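Local coordinates for protein beta-gamma-crystallin (Geodia cydonium, PDB 4IAU) that is of uncharacterised function but binds calcium as a sponge member of the beta/gamma-crystallin family, built from Greek key strand motifs, at residues 124-129 against 156-161. Sequence-based numbering, arbitrary orientation.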
loop_
_atom_site.group_PDB
_atom_site.type_symbol
_atom_site.label_atom_id
_atom_site.label_comp_id
_atom_site.label_asym_id
_atom_site.label_seq_id
_atom_site.Cartn_x
_atom_site.Cartn_y
_atom_site.Cartn_z
ATOM N N ARG A 124 -2.691 18.140 2.886
ATOM C CA ARG A 124 -3.718 18.465 3.878
ATOM C C ARG A 124 -4.880 17.505 3.667
ATOM O O ARG A 124 -5.352 17.283 2.564
ATOM C CB ARG A 124 -4.219 19.919 3.719
ATOM C CG ARG A 124 -3.173 20.929 4.059
ATOM C CD ARG A 124 -3.774 22.279 4.375
ATOM N NE ARG A 124 -4.133 22.123 5.815
ATOM C CZ ARG A 124 -3.349 22.281 6.877
ATOM N NH1 ARG A 124 -2.061 22.646 6.789
ATOM N NH2 ARG A 124 -3.890 22.066 8.075
ATOM N N LEU A 125 -5.311 16.907 4.778
ATOM C CA LEU A 125 -6.292 15.838 4.798
ATOM C C LEU A 125 -7.591 16.360 5.425
ATOM O O LEU A 125 -7.561 16.893 6.546
ATOM C CB LEU A 125 -5.791 14.665 5.633
ATOM C CG LEU A 125 -4.733 13.792 4.910
ATOM C CD1 LEU A 125 -3.431 14.498 4.642
ATOM C CD2 LEU A 125 -4.506 12.543 5.741
ATOM N N TYR A 126 -8.700 16.110 4.741
ATOM C CA TYR A 126 -10.021 16.635 5.082
ATOM C C TYR A 126 -11.039 15.535 5.206
ATOM O O TYR A 126 -11.001 14.523 4.484
ATOM C CB TYR A 126 -10.494 17.593 3.980
ATOM C CG TYR A 126 -9.646 18.770 3.718
ATOM C CD1 TYR A 126 -8.544 18.658 2.874
ATOM C CD2 TYR A 126 -9.942 20.043 4.239
ATOM C CE1 TYR A 126 -7.756 19.777 2.610
ATOM C CE2 TYR A 126 -9.162 21.151 3.975
ATOM C CZ TYR A 126 -8.061 21.007 3.157
ATOM O OH TYR A 126 -7.249 22.053 2.834
ATOM N N GLU A 127 -12.017 15.714 6.100
ATOM C CA GLU A 127 -13.113 14.786 6.340
ATOM C C GLU A 127 -14.396 15.273 5.614
ATOM O O GLU A 127 -15.469 14.782 5.882
ATOM C CB GLU A 127 -13.337 14.590 7.793
ATOM C CG GLU A 127 -12.197 13.859 8.487
ATOM C CD GLU A 127 -12.547 13.494 9.936
ATOM O OE1 GLU A 127 -13.678 13.718 10.394
ATOM O OE2 GLU A 127 -11.636 13.024 10.624
ATOM N N GLN A 128 -14.242 16.215 4.696
ATOM C CA GLN A 128 -15.286 16.619 3.758
ATOM C C GLN A 128 -14.718 16.642 2.377
ATOM O O GLN A 128 -13.486 16.752 2.223
ATOM C CB GLN A 128 -15.806 18.020 4.148
ATOM C CG GLN A 128 -16.546 18.051 5.443
ATOM C CD GLN A 128 -16.969 19.443 5.829
ATOM O OE1 GLN A 128 -17.710 20.119 5.072
ATOM N NE2 GLN A 128 -16.503 19.829 7.005
ATOM N N TYR A 129 -15.552 16.537 1.356
ATOM C CA TYR A 129 -15.085 16.636 -0.009
ATOM C C TYR A 129 -14.588 18.051 -0.293
ATOM O O TYR A 129 -14.961 19.060 0.344
ATOM C CB TYR A 129 -16.215 16.260 -0.963
ATOM C CG TYR A 129 -16.715 14.860 -0.824
ATOM C CD1 TYR A 129 -15.828 13.782 -0.883
ATOM C CD2 TYR A 129 -18.060 14.604 -0.661
ATOM C CE1 TYR A 129 -16.287 12.479 -0.762
ATOM C CE2 TYR A 129 -18.507 13.307 -0.557
ATOM C CZ TYR A 129 -17.622 12.250 -0.583
ATOM O OH TYR A 129 -18.064 10.934 -0.542
ATOM N N LEU A 156 -11.762 10.053 5.653
ATOM C CA LEU A 156 -11.004 10.891 4.737
ATOM C C LEU A 156 -11.755 11.046 3.426
ATOM O O LEU A 156 -12.001 10.022 2.753
ATOM C CB LEU A 156 -9.627 10.294 4.511
ATOM C CG LEU A 156 -8.692 11.073 3.582
ATOM C CD1 LEU A 156 -8.323 12.418 4.202
ATOM C CD2 LEU A 156 -7.444 10.273 3.283
ATOM N N LYS A 157 -12.046 12.261 3.017
ATOM C CA LYS A 157 -12.823 12.550 1.833
ATOM C C LYS A 157 -12.116 13.387 0.803
ATOM O O LYS A 157 -12.509 13.343 -0.389
ATOM C CB LYS A 157 -14.167 13.180 2.207
ATOM C CG LYS A 157 -15.183 12.164 2.664
ATOM C CD LYS A 157 -16.545 12.851 2.957
ATOM C CE LYS A 157 -17.643 11.837 3.228
ATOM N NZ LYS A 157 -17.385 10.953 4.399
ATOM N N SER A 158 -11.116 14.178 1.138
ATOM C CA SER A 158 -10.336 14.891 0.173
ATOM C C SER A 158 -8.941 15.116 0.729
ATOM O O SER A 158 -8.747 15.092 1.965
ATOM C CB SER A 158 -10.975 16.192 -0.287
ATOM O OG SER A 158 -11.207 17.106 0.755
HETATM N N MSE A 159 -7.967 15.298 -0.163
HETATM C CA MSE A 159 -6.567 15.391 0.219
HETATM C C MSE A 159 -5.884 16.277 -0.789
HETATM O O MSE A 159 -5.850 15.968 -1.959
HETATM C CB MSE A 159 -5.981 13.980 0.355
HETATM C CG MSE A 159 -4.579 13.906 0.892
HETATM SE SE MSE A 159 -4.191 12.068 1.375
HETATM C CE MSE A 159 -2.292 12.128 1.234
ATOM N N GLU A 160 -5.348 17.423 -0.304
ATOM C CA GLU A 160 -4.809 18.460 -1.152
ATOM C C GLU A 160 -3.286 18.445 -1.028
ATOM O O GLU A 160 -2.737 18.434 0.083
ATOM C CB GLU A 160 -5.380 19.843 -0.738
ATOM C CG GLU A 160 -5.000 20.885 -1.755
ATOM C CD GLU A 160 -5.894 22.078 -1.875
ATOM O OE1 GLU A 160 -6.142 22.576 -0.772
ATOM O OE2 GLU A 160 -6.331 22.491 -2.983
ATOM N N ARG A 161 -2.587 18.456 -2.151
ATOM C CA ARG A 161 -1.137 18.521 -2.145
ATOM C C ARG A 161 -0.727 19.973 -2.073
ATOM O O ARG A 161 -1.165 20.784 -2.880
ATOM C CB ARG A 161 -0.585 17.825 -3.390
ATOM C CG ARG A 161 0.927 17.682 -3.321
ATOM C CD ARG A 161 1.409 16.869 -4.448
ATOM N NE ARG A 161 2.828 16.681 -4.371
ATOM C CZ ARG A 161 3.524 15.621 -4.807
ATOM N NH1 ARG A 161 2.879 14.634 -5.413
ATOM N NH2 ARG A 161 4.797 15.735 -4.519
HETATM O O HOH W 1 -16.097 12.068 6.467
#
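Ser158 OG donates to Gln128 O at 2.7 Å, in the carbonyl plane, and also bonds to the backbone N of Tyr131, so this buried hydroxyl pins the chain leaving strand 123-126. Its chi1 of 59° sets OG between backbone N and carbonyl carbon, close against Tyr126 CB. Tyr126 O is gripped twice: Lys157 N reaches it at 2.9 Å in a nearly straight bond (176°), Ser158 N only weakly at 3.4 Å. Two residues facing one make this a classic beta bulge. Beyond it the antiparallel pairing is regular, Arg124 and Glu160 exchanging both backbone bonds. From the bulge, the Lys157 side chain runs across one face of the Tyr129 ring, CD 3.8 Å from the centroid in a CH-pi contact, and then bends at chi4 (60°) to bring NZ to a water shared with Glu127 O. A serine in place of Tyr129 would probably leave the lysine methylenes without their aromatic backing and take from Arg107 its cation-pi partner. On the sheet face opposite Tyr126 and Ser158, Leu125 packs its CB on Leu156 CD1 (3.7 Å) and lies alongside selenomethionine Met159. Leu156 and Met159 reach Leu88, and Met159 also Ala86, of strand 86-89, joining the two sheets of the crystallin domain, while strand 135-138 flanks strand 123-126 on the side away from strand 158-161.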